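Local coordinates for protein beta-porphyranase A (Bacteroides plebeius, PDB 4AW7) that hydrolyses the beta-1,4 linkages of porphyran, a sulfated red-seaweed polysaccharide, between beta-D-galactose and alpha-L-galactose-6-sulfate, releasing mostly disaccharides, at residues K321-I326 against Q346-T351; F44-T49 against K54-F59; Y332-Y335 against I341-N344. One frame throughout, in Å; residues are numbered along the deposited sequence.

Interaction 1 (K321-I326 against Q346-T351); sequences KAEWHI and QNLKNT. With GAL (beta-D-galactopyranose), chain B; L6S (6-O-sulfo-alpha-L-galactopyranose), chain C.
Glu323 and Ile326 meet Leu348 on one side of a short 3-10 turn in the long loop after the last strand of the (beta/alpha)8 barrel, while Trp324, between them in sequence, sends its indole away from Leu348 and toward the substrate. Over one face of that ring lies the beta-D-galactose of chain B, its C5 standing 3.7 Å above the Trp324 ring plane; C1 and C3 of the sugar come over the same face, the CH-pi arrangement by which tryptophans hold pyranoses. The opposite face is backed from within the turn by His325 CB and Ala322 O, both displaced toward the rim. At the edge, in plane, sits sulfate oxygen O2S of the neighbouring 6-sulfo-galactose. Another sulfate oxygen, O3S, approaches obliquely and takes a weak hydrogen bond from Trp324 NE1 (3.0 Å, 126° at the hydrogen). The indole reaches this place because chi1 of 58° sets CG between the backbone N and the carbonyl carbon.

The contact packs this turn against the loop that joins strands 340-342 and 353-355. Leu348 supplies about half of the buried surface, and nearly all of its own segment's share. Its CD1 lies 4.1 Å from Ile326 CG2, and its CD2 lies equally far from Ile326 CD1, so both branches bear on the isoleucine. The extended Glu323 runs past Leu348 in the opposite direction, bringing OE1 to 4.1 Å from Leu348 CD1; no hydrogen bond spans the two segments. Pro342 and Trp353 also touch Leu348, and Lys321 forms a salt bridge with Asp53.

Beyond the leucine the second loop is braced by an Asx motif: Asn350 N donates to Asn347 OD1 over 3.3 Å, approaching 57° out of the carbonyl plane.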
loop_
_atom_site.group_PDB
_atom_site.type_symbol
_atom_site.label_atom_id
_atom_site.label_comp_id
_atom_site.label_asym_id
_atom_site.label_seq_id
_atom_site.Cartn_x
_atom_site.Cartn_y
_atom_site.Cartn_z
ATOM N N LYS A 321 -8.433 13.457 -16.175
ATOM C CA LYS A 321 -9.171 13.438 -17.442
ATOM C C LYS A 321 -8.610 12.428 -18.425
ATOM O O LYS A 321 -9.262 12.081 -19.394
ATOM C CB LYS A 321 -9.116 14.838 -18.068
ATOM C CG LYS A 321 -9.890 15.860 -17.290
ATOM C CD LYS A 321 -9.808 17.283 -17.892
ATOM C CE LYS A 321 -10.634 18.246 -17.131
ATOM N NZ LYS A 321 -10.517 19.624 -17.584
ATOM N N ALA A 322 -7.367 12.010 -18.210
ATOM C CA ALA A 322 -6.677 11.018 -19.053
ATOM C C ALA A 322 -6.942 11.229 -20.546
ATOM O O ALA A 322 -7.331 10.322 -21.299
ATOM C CB ALA A 322 -7.007 9.574 -18.607
ATOM N N GLU A 323 -6.679 12.458 -20.983
ATOM C CA GLU A 323 -7.075 12.851 -22.354
ATOM C C GLU A 323 -6.322 12.090 -23.403
ATOM O O GLU A 323 -6.832 11.933 -24.510
ATOM C CB GLU A 323 -6.901 14.361 -22.579
ATOM C CG GLU A 323 -7.768 15.161 -21.670
ATOM C CD GLU A 323 -7.768 16.628 -21.923
ATOM O OE1 GLU A 323 -8.068 16.990 -23.063
ATOM O OE2 GLU A 323 -7.509 17.386 -20.954
ATOM N N TRP A 324 -5.105 11.670 -23.079
ATOM C CA TRP A 324 -4.280 10.850 -23.971
ATOM C C TRP A 324 -5.018 9.612 -24.506
ATOM O O TRP A 324 -4.665 9.111 -25.589
ATOM C CB TRP A 324 -2.965 10.435 -23.254
ATOM C CG TRP A 324 -3.221 9.678 -21.977
ATOM C CD1 TRP A 324 -3.318 10.211 -20.719
ATOM C CD2 TRP A 324 -3.512 8.282 -21.845
ATOM N NE1 TRP A 324 -3.624 9.235 -19.824
ATOM C CE2 TRP A 324 -3.737 8.033 -20.467
ATOM C CE3 TRP A 324 -3.577 7.209 -22.743
ATOM C CZ2 TRP A 324 -4.031 6.778 -19.981
ATOM C CZ3 TRP A 324 -3.864 5.954 -22.254
ATOM C CH2 TRP A 324 -4.126 5.748 -20.887
ATOM N N HIS A 325 -6.014 9.108 -23.782
ATOM C CA HIS A 325 -6.729 7.888 -24.186
ATOM C C HIS A 325 -7.823 8.175 -25.209
ATOM O O HIS A 325 -8.321 7.250 -25.876
ATOM C CB HIS A 325 -7.376 7.214 -22.964
ATOM C CG HIS A 325 -7.923 5.832 -23.220
ATOM N ND1 HIS A 325 -9.205 5.590 -23.674
ATOM C CD2 HIS A 325 -7.384 4.615 -22.975
ATOM C CE1 HIS A 325 -9.415 4.285 -23.738
ATOM N NE2 HIS A 325 -8.316 3.670 -23.340
ATOM N N ILE A 326 -8.262 9.432 -25.251
ATOM C CA ILE A 326 -9.510 9.786 -25.937
ATOM C C ILE A 326 -9.173 10.073 -27.409
ATOM O O ILE A 326 -8.925 11.207 -27.786
ATOM C CB ILE A 326 -10.221 10.979 -25.275
ATOM C CG1 ILE A 326 -10.432 10.734 -23.779
ATOM C CG2 ILE A 326 -11.561 11.242 -25.959
ATOM C CD1 ILE A 326 -10.984 11.873 -23.039
ATOM N N GLN A 346 -15.613 14.251 -28.597
ATOM C CA GLN A 346 -15.078 14.695 -29.888
ATOM C C GLN A 346 -14.877 16.205 -29.956
ATOM O O GLN A 346 -14.510 16.729 -31.013
ATOM C CB GLN A 346 -15.975 14.214 -31.039
ATOM C CG GLN A 346 -16.322 12.738 -30.961
ATOM C CD GLN A 346 -16.838 12.179 -32.265
ATOM O OE1 GLN A 346 -16.145 12.205 -33.285
ATOM N NE2 GLN A 346 -18.065 11.662 -32.239
ATOM N N ASN A 347 -15.127 16.916 -28.857
ATOM C CA ASN A 347 -14.737 18.321 -28.742
ATOM C C ASN A 347 -14.071 18.579 -27.396
ATOM O O ASN A 347 -14.629 19.227 -26.519
ATOM C CB ASN A 347 -15.935 19.258 -28.944
ATOM C CG ASN A 347 -15.510 20.700 -29.221
ATOM O OD1 ASN A 347 -14.382 21.109 -28.908
ATOM N ND2 ASN A 347 -16.416 21.478 -29.823
ATOM N N LEU A 348 -12.851 18.089 -27.263
ATOM C CA LEU A 348 -12.167 18.156 -25.974
ATOM C C LEU A 348 -11.783 19.574 -25.573
ATOM O O LEU A 348 -11.656 19.872 -24.387
ATOM C CB LEU A 348 -10.933 17.255 -25.968
ATOM C CG LEU A 348 -11.239 15.762 -26.074
ATOM C CD1 LEU A 348 -9.935 14.982 -26.076
ATOM C CD2 LEU A 348 -12.181 15.286 -24.936
ATOM N N LYS A 349 -11.627 20.454 -26.562
ATOM C CA LYS A 349 -11.279 21.852 -26.304
ATOM C C LYS A 349 -12.401 22.584 -25.569
ATOM O O LYS A 349 -12.140 23.403 -24.687
ATOM C CB LYS A 349 -10.969 22.560 -27.629
ATOM N N ASN A 350 -13.648 22.274 -25.910
ATOM C CA ASN A 350 -14.798 23.007 -25.377
ATOM C C ASN A 350 -15.706 22.249 -24.419
ATOM O O ASN A 350 -16.581 22.856 -23.788
ATOM C CB ASN A 350 -15.654 23.540 -26.540
ATOM C CG ASN A 350 -14.877 24.458 -27.466
ATOM O OD1 ASN A 350 -14.715 24.166 -28.654
ATOM N ND2 ASN A 350 -14.370 25.562 -26.921
ATOM N N THR A 351 -15.518 20.932 -24.308
ATOM C CA THR A 351 -16.463 20.108 -23.550
ATOM C C THR A 351 -16.470 20.447 -22.066
ATOM O O THR A 351 -15.456 20.857 -21.516
ATOM C CB THR A 351 -16.187 18.581 -23.732
ATOM O OG1 THR A 351 -17.243 17.810 -23.138
ATOM C CG2 THR A 351 -14.833 18.171 -23.169
HETATM C C1 GAL B . -0.439 6.317 -19.148
HETATM C C2 GAL B . 0.348 7.567 -18.806
HETATM C C3 GAL B . 0.136 8.548 -19.958
HETATM C C4 GAL B . 0.612 7.944 -21.287
HETATM C C5 GAL B . -0.116 6.615 -21.449
HETATM C C6 GAL B . 0.302 5.900 -22.713
HETATM O O2 GAL B . -0.032 8.127 -17.548
HETATM O O3 GAL B . 0.868 9.707 -19.622
HETATM O O4 GAL B . 2.031 7.726 -21.274
HETATM O O5 GAL B . 0.130 5.770 -20.318
HETATM O O6 GAL B . -0.388 4.679 -22.799
HETATM O O1S L6S C . -2.982 7.807 -14.837
HETATM O O2S L6S C . -4.867 7.537 -16.391
HETATM O O3S L6S C . -2.652 8.245 -17.184
HETATM C C1 L6S C . 0.119 2.477 -16.168
HETATM C C2 L6S C . 0.626 2.600 -17.587
HETATM C C3 L6S C . -0.539 2.979 -18.514
HETATM C C4 L6S C . -1.165 4.334 -18.009
HETATM C C5 L6S C . -1.578 4.152 -16.544
HETATM C C6 L6S C . -1.861 5.534 -15.913
HETATM O O2 L6S C . 1.294 1.395 -18.015
HETATM O O3 L6S C . -0.118 3.101 -19.881
HETATM O O4 L6S C . -0.167 5.359 -18.140
HETATM O O5 L6S C . -0.545 3.627 -15.702
HETATM O O6 L6S C . -3.095 6.014 -16.424
HETATM S S1 L6S C . -3.432 7.485 -16.166
#

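Interaction 2 (F44-T49 against K54-F59); sequences FNIHST and KDVGKF. With L6S (6-O-sulfo-alpha-L-galactopyranose), chain C.
Ile46 lies across from Val56 and Phe59, packing the first strand of the (beta/alpha)8 barrel against the helix that follows it in a beta-alpha-beta unit. The two arms of the isoleucine divide the work. Its chi1 of 53° places CG1 between the backbone N and the carbonyl carbon, and the extended second torsion carries CD1 on to Val56 CG1, 3.9 Å away. The shorter arm, CG2, meets Phe59 CE2 at 3.9 Å, arriving obliquely to the ring. On the helix, Val56 and Phe59 stand one turn apart. All three residues are buried and no polar atom takes part; Phe340 covers Val56 and Phe59 from strand 340-342.

His47 is the centre of an inverse gamma turn, and its side chain serves the substrate instead of the core. It leaves the backbone on the side opposite the helix, and with CG anti to the backbone N (chi1 -171°) ND1 faces the sulfate of 6-sulfo-galactose, while NE2 is hydrogen-bonded to Arg69, which helps fix the ring's rotation. With an alanine in place of His47, the sulfate would probably lose one of its protein donors and Arg69 NH1 its imidazole partner. The sulfate oxygen O1S lies at the ring edge, near its plane, 3.0 Å from His47 ND1 with an angle of 141° at the hydrogen.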
loop_
_atom_site.group_PDB
_atom_site.type_symbol
_atom_site.label_atom_id
_atom_site.label_comp_id
_atom_site.label_asym_id
_atom_site.label_seq_id
_atom_site.Cartn_x
_atom_site.Cartn_y
_atom_site.Cartn_z
ATOM N N PHE A 44 -4.648 9.807 0.645
ATOM C CA PHE A 44 -5.726 10.417 -0.117
ATOM C C PHE A 44 -5.175 11.220 -1.269
ATOM O O PHE A 44 -5.027 12.450 -1.187
ATOM C CB PHE A 44 -6.655 11.213 0.826
ATOM C CG PHE A 44 -7.180 10.366 1.949
ATOM C CD1 PHE A 44 -7.933 9.228 1.668
ATOM C CD2 PHE A 44 -6.821 10.597 3.266
ATOM C CE1 PHE A 44 -8.341 8.380 2.688
ATOM C CE2 PHE A 44 -7.258 9.760 4.263
ATOM C CZ PHE A 44 -8.015 8.660 3.955
ATOM N N ASN A 45 -4.801 10.486 -2.298
ATOM C CA ASN A 45 -4.114 10.972 -3.485
ATOM C C ASN A 45 -4.861 10.452 -4.701
ATOM O O ASN A 45 -5.601 9.478 -4.634
ATOM C CB ASN A 45 -2.667 10.467 -3.507
ATOM C CG ASN A 45 -1.874 10.951 -2.311
ATOM O OD1 ASN A 45 -1.899 12.148 -2.004
ATOM N ND2 ASN A 45 -1.171 10.056 -1.596
ATOM N N ILE A 46 -4.588 11.085 -5.838
ATOM C CA ILE A 46 -4.964 10.551 -7.141
ATOM C C ILE A 46 -3.681 10.275 -7.954
ATOM O O ILE A 46 -2.626 10.841 -7.706
ATOM C CB ILE A 46 -5.941 11.451 -7.952
ATOM C CG1 ILE A 46 -5.414 12.896 -8.096
ATOM C CG2 ILE A 46 -7.294 11.407 -7.334
ATOM C CD1 ILE A 46 -6.207 13.793 -9.061
ATOM N N HIS A 47 -3.807 9.380 -8.921
ATOM C CA HIS A 47 -2.712 8.969 -9.787
ATOM C C HIS A 47 -2.602 9.957 -10.952
ATOM O O HIS A 47 -3.023 9.687 -12.077
ATOM C CB HIS A 47 -2.967 7.512 -10.270
ATOM C CG HIS A 47 -1.803 6.913 -10.982
ATOM N ND1 HIS A 47 -1.517 7.190 -12.293
ATOM C CD2 HIS A 47 -0.797 6.105 -10.547
ATOM C CE1 HIS A 47 -0.400 6.560 -12.643
ATOM N NE2 HIS A 47 0.065 5.887 -11.601
ATOM N N SER A 48 -2.129 11.143 -10.618
ATOM C CA SER A 48 -2.106 12.291 -11.512
ATOM C C SER A 48 -1.099 13.285 -11.030
ATOM O O SER A 48 -0.728 13.296 -9.846
ATOM C CB SER A 48 -3.495 12.935 -11.469
ATOM O OG SER A 48 -3.628 14.042 -12.345
ATOM N N THR A 49 -0.704 14.203 -11.926
ATOM C CA THR A 49 -0.081 15.458 -11.494
ATOM C C THR A 49 -0.789 16.662 -12.134
ATOM O O THR A 49 -0.221 17.774 -12.173
ATOM C CB THR A 49 1.419 15.509 -11.776
ATOM O OG1 THR A 49 1.646 15.360 -13.185
ATOM C CG2 THR A 49 2.181 14.419 -11.018
ATOM N N LYS A 54 -7.922 23.190 -14.380
ATOM C CA LYS A 54 -8.857 23.879 -13.515
ATOM C C LYS A 54 -9.822 22.935 -12.819
ATOM O O LYS A 54 -10.146 23.128 -11.647
ATOM C CB LYS A 54 -9.596 24.973 -14.264
ATOM C CG LYS A 54 -8.676 26.125 -14.544
ATOM C CD LYS A 54 -9.369 27.205 -15.355
ATOM C CE LYS A 54 -8.503 28.453 -15.493
ATOM N NZ LYS A 54 -9.201 29.464 -16.336
ATOM N N ASP A 55 -10.349 21.957 -13.540
ATOM C CA ASP A 55 -11.279 21.009 -12.943
ATOM C C ASP A 55 -10.610 20.082 -11.930
ATOM O O ASP A 55 -11.150 19.884 -10.828
ATOM C CB ASP A 55 -11.972 20.194 -14.023
ATOM C CG ASP A 55 -12.753 21.055 -14.980
ATOM O OD1 ASP A 55 -13.650 21.783 -14.504
ATOM O OD2 ASP A 55 -12.424 21.021 -16.172
ATOM N N VAL A 56 -9.460 19.530 -12.295
ATOM C CA VAL A 56 -8.737 18.683 -11.341
ATOM C C VAL A 56 -8.306 19.477 -10.126
ATOM O O VAL A 56 -8.452 19.037 -8.993
ATOM C CB VAL A 56 -7.563 17.971 -11.983
ATOM C CG1 VAL A 56 -6.797 17.109 -10.994
ATOM C CG2 VAL A 56 -8.015 17.132 -13.173
ATOM N N GLY A 57 -7.800 20.699 -10.329
ATOM C CA GLY A 57 -7.330 21.488 -9.204
ATOM C C GLY A 57 -8.437 21.818 -8.231
ATOM O O GLY A 57 -8.211 21.855 -7.019
ATOM N N LYS A 58 -9.624 22.111 -8.747
ATOM C CA LYS A 58 -10.775 22.374 -7.900
ATOM C C LYS A 58 -11.150 21.111 -7.106
ATOM O O LYS A 58 -11.429 21.189 -5.932
ATOM C CB LYS A 58 -11.963 22.883 -8.719
ATOM C CG LYS A 58 -13.237 23.134 -7.881
ATOM C CD LYS A 58 -14.378 23.610 -8.767
ATOM C CE LYS A 58 -15.738 23.105 -8.319
ATOM N NZ LYS A 58 -16.068 23.490 -6.922
ATOM N N PHE A 59 -11.190 19.962 -7.770
ATOM C CA PHE A 59 -11.471 18.680 -7.093
ATOM C C PHE A 59 -10.469 18.473 -5.929
ATOM O O PHE A 59 -10.847 18.075 -4.830
ATOM C CB PHE A 59 -11.384 17.553 -8.106
ATOM C CG PHE A 59 -11.160 16.207 -7.466
ATOM C CD1 PHE A 59 -12.216 15.462 -6.984
ATOM C CD2 PHE A 59 -9.886 15.714 -7.337
ATOM C CE1 PHE A 59 -11.984 14.253 -6.334
ATOM C CE2 PHE A 59 -9.659 14.493 -6.723
ATOM C CZ PHE A 59 -10.702 13.781 -6.218
HETATM O O1S L6S C . -2.982 7.807 -14.837
HETATM O O2S L6S C . -4.867 7.537 -16.391
HETATM O O3S L6S C . -2.652 8.245 -17.184
HETATM C C1 L6S C . 0.119 2.477 -16.168
HETATM C C2 L6S C . 0.626 2.600 -17.587
HETATM C C3 L6S C . -0.539 2.979 -18.514
HETATM C C4 L6S C . -1.165 4.334 -18.009
HETATM C C5 L6S C . -1.578 4.152 -16.544
HETATM C C6 L6S C . -1.861 5.534 -15.913
HETATM O O2 L6S C . 1.294 1.395 -18.015
HETATM O O3 L6S C . -0.118 3.101 -19.881
HETATM O O4 L6S C . -0.167 5.359 -18.140
HETATM O O5 L6S C . -0.545 3.627 -15.702
HETATM O O6 L6S C . -3.095 6.014 -16.424
HETATM S S1 L6S C . -3.432 7.485 -16.166
#

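Interaction 3 (Y332-Y335 against I341-N344); sequences YTSY and IPDN. With L6S (6-O-sulfo-alpha-L-galactopyranose), chain C; GLA (alpha-D-galactopyranose), chain D; GAL (beta-D-galactopyranose), chain E.
Ser334 packs against Ile341 and Pro342, where the loop leaving the last strand of the (beta/alpha)8 barrel lies on strand 340-342 of a small two-stranded antiparallel sheet. The tight part is confined to these three residues. Ser334 points its side chain at the strand: CB is 3.8 Å from Ile341 CD1, and OG is 3.5 Å from Pro342 CD. These are van der Waals contacts, and no hydrogen bond crosses between the segments. The isoleucine approaches from the flank, and its second torsion of -64° folds CD1 round so that this one methyl covers both CB and OG of the serine. Behind them, Trp353 backs the proline, and a backbone hydrogen bond with Tyr285 ties down Ser334.

Toward the other end the segments part. Asp343 and Asn344 stand exposed and do not touch the loop, and Tyr332, partly exposed, touches Gln346. The strand's continuation is instead held by its own neighbours: Asp343 OD2 is hydrogen-bonded to Thr352.

Next to the packed serine, Tyr335 leads away from the strand into the glycan pocket. With CG anti to the backbone N (chi1 -175°), its ring meets the sulfated sugar obliquely, bringing CD2 to 3.3 Å from sulfate oxygen O2S of 6-sulfo-galactose. CE2 lies 3.2 Å from the bridging O6 of that sugar. Tyr335 also lines the galactose pocket, with Glu146 and Glu272, the probable proton donor and nucleophile. At its far end the phenolic OH of Tyr335 stands 3.6 Å from C4 of the terminal galactose, which is modelled as both anomers.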
loop_
_atom_site.group_PDB
_atom_site.type_symbol
_atom_site.label_atom_id
_atom_site.label_comp_id
_atom_site.label_asym_id
_atom_site.label_seq_id
_atom_site.Cartn_x
_atom_site.Cartn_y
_atom_site.Cartn_z
ATOM N N TYR A 332 -12.855 7.174 -29.057
ATOM C CA TYR A 332 -13.079 8.330 -28.156
ATOM C C TYR A 332 -13.548 7.958 -26.739
ATOM O O TYR A 332 -14.134 8.783 -26.035
ATOM C CB TYR A 332 -14.050 9.334 -28.795
ATOM C CG TYR A 332 -13.550 9.833 -30.123
ATOM C CD1 TYR A 332 -12.529 10.786 -30.195
ATOM C CD2 TYR A 332 -14.053 9.310 -31.306
ATOM C CE1 TYR A 332 -12.053 11.242 -31.426
ATOM C CE2 TYR A 332 -13.583 9.749 -32.536
ATOM C CZ TYR A 332 -12.590 10.716 -32.592
ATOM O OH TYR A 332 -12.140 11.148 -33.831
ATOM N N THR A 333 -13.262 6.725 -26.331
ATOM C CA THR A 333 -13.540 6.317 -24.986
ATOM C C THR A 333 -12.495 6.891 -24.020
ATOM O O THR A 333 -11.355 7.179 -24.386
ATOM C CB THR A 333 -13.574 4.784 -24.832
ATOM O OG1 THR A 333 -12.300 4.224 -25.172
ATOM C CG2 THR A 333 -14.672 4.170 -25.665
ATOM N N SER A 334 -12.932 7.022 -22.773
ATOM C CA SER A 334 -12.040 7.376 -21.668
ATOM C C SER A 334 -11.351 6.114 -21.147
ATOM O O SER A 334 -11.813 4.986 -21.369
ATOM C CB SER A 334 -12.852 8.030 -20.569
ATOM O OG SER A 334 -13.288 9.322 -20.977
ATOM N N TYR A 335 -10.219 6.322 -20.488
ATOM C CA TYR A 335 -9.486 5.240 -19.818
ATOM C C TYR A 335 -10.250 4.830 -18.559
ATOM O O TYR A 335 -10.808 5.663 -17.871
ATOM C CB TYR A 335 -8.094 5.735 -19.449
ATOM C CG TYR A 335 -7.178 4.718 -18.853
ATOM C CD1 TYR A 335 -6.937 3.500 -19.466
ATOM C CD2 TYR A 335 -6.476 5.002 -17.696
ATOM C CE1 TYR A 335 -6.038 2.577 -18.913
ATOM C CE2 TYR A 335 -5.588 4.093 -17.136
ATOM C CZ TYR A 335 -5.364 2.881 -17.737
ATOM O OH TYR A 335 -4.467 2.011 -17.162
ATOM N N ILE A 341 -14.965 12.559 -16.963
ATOM C CA ILE A 341 -15.441 12.024 -18.233
ATOM C C ILE A 341 -15.996 13.216 -19.004
ATOM O O ILE A 341 -16.791 13.976 -18.459
ATOM C CB ILE A 341 -16.541 10.976 -18.008
ATOM C CG1 ILE A 341 -16.052 9.883 -17.039
ATOM C CG2 ILE A 341 -17.025 10.413 -19.343
ATOM C CD1 ILE A 341 -14.882 9.020 -17.506
ATOM N N PRO A 342 -15.578 13.375 -20.264
ATOM C CA PRO A 342 -16.061 14.550 -21.011
ATOM C C PRO A 342 -17.473 14.326 -21.502
ATOM O O PRO A 342 -17.791 13.255 -21.999
ATOM C CB PRO A 342 -15.075 14.634 -22.157
ATOM C CG PRO A 342 -14.731 13.196 -22.458
ATOM C CD PRO A 342 -14.656 12.555 -21.069
ATOM N N ASP A 343 -18.288 15.374 -21.414
ATOM C CA ASP A 343 -19.639 15.320 -21.947
ATOM C C ASP A 343 -19.648 15.136 -23.475
ATOM O O ASP A 343 -20.483 14.399 -23.993
ATOM C CB ASP A 343 -20.410 16.556 -21.471
ATOM C CG ASP A 343 -20.640 16.531 -19.955
ATOM O OD1 ASP A 343 -21.088 15.475 -19.463
ATOM O OD2 ASP A 343 -20.369 17.532 -19.241
ATOM N N ASN A 344 -18.698 15.756 -24.166
ATOM C CA ASN A 344 -18.514 15.596 -25.610
ATOM C C ASN A 344 -17.069 15.182 -25.964
ATOM O O ASN A 344 -16.207 16.016 -26.134
ATOM C CB ASN A 344 -18.878 16.903 -26.320
ATOM C CG ASN A 344 -18.807 16.776 -27.820
ATOM O OD1 ASN A 344 -18.328 15.772 -28.349
ATOM N ND2 ASN A 344 -19.282 17.800 -28.526
HETATM O O1S L6S C . -2.982 7.807 -14.837
HETATM O O2S L6S C . -4.867 7.537 -16.391
HETATM O O3S L6S C . -2.652 8.245 -17.184
HETATM C C1 L6S C . 0.119 2.477 -16.168
HETATM C C2 L6S C . 0.626 2.600 -17.587
HETATM C C3 L6S C . -0.539 2.979 -18.514
HETATM C C4 L6S C . -1.165 4.334 -18.009
HETATM C C5 L6S C . -1.578 4.152 -16.544
HETATM C C6 L6S C . -1.861 5.534 -15.913
HETATM O O2 L6S C . 1.294 1.395 -18.015
HETATM O O3 L6S C . -0.118 3.101 -19.881
HETATM O O4 L6S C . -0.167 5.359 -18.140
HETATM O O5 L6S C . -0.545 3.627 -15.702
HETATM O O6 L6S C . -3.095 6.014 -16.424
HETATM S S1 L6S C . -3.432 7.485 -16.166
HETATM C C1 GLA D . -0.284 -1.567 -13.841
HETATM C C2 GLA D . 0.095 -0.441 -14.822
HETATM C C3 GLA D . -1.076 0.495 -15.062
HETATM C C4 GLA D . -2.360 -0.253 -15.317
HETATM C C5 GLA D . -2.611 -1.245 -14.167
HETATM C C6 GLA D . -4.078 -1.802 -14.256
HETATM O O1 GLA D . -0.294 -1.244 -12.516
HETATM O O2 GLA D . 1.278 0.266 -14.328
HETATM O O3 GLA D . -0.888 1.274 -16.213
HETATM O O4 GLA D . -2.282 -0.949 -16.576
HETATM O O5 GLA D . -1.475 -2.223 -14.235
HETATM O O6 GLA D . -4.962 -0.915 -13.439
HETATM C C1 GAL E . -0.284 -1.567 -13.841
HETATM C C2 GAL E . 0.095 -0.441 -14.822
HETATM C C3 GAL E . -1.076 0.495 -15.062
HETATM C C4 GAL E . -2.360 -0.253 -15.317
HETATM C C5 GAL E . -2.611 -1.245 -14.167
HETATM C C6 GAL E . -4.078 -1.802 -14.256
HETATM O O1 GAL E . 0.895 -2.457 -13.706
HETATM O O2 GAL E . 1.278 0.266 -14.328
HETATM O O3 GAL E . -0.888 1.274 -16.213
HETATM O O4 GAL E . -2.282 -0.949 -16.576
HETATM O O5 GAL E . -1.475 -2.223 -14.235
HETATM O O6 GAL E . -4.962 -0.915 -13.439
#

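Overall arrangement
Each of the three contacts sends a side chain to the same 6-sulfo-galactose. Interaction 2 lies in the buried layer between the barrel strands and the surrounding helices, joined through hydrocarbon alone; interactions 1 and 3, centred only 6 Å apart, brace the excursion after the last barrel strand, interaction 3 falling between the two halves of interaction 1 along the chain. Both rest on strand 340-342 or its following loop, linked by His325 ND1 to Thr333 O and Thr351 OG1 to Asn344 N. Interaction 1 is only partly buried, its apolar patch bordered by a carboxylate, whereas interaction 3 hides a serine. A 2.8 Å salt bridge from Lys321 NZ to Asp55 OD2 connects interactions 1 and 2.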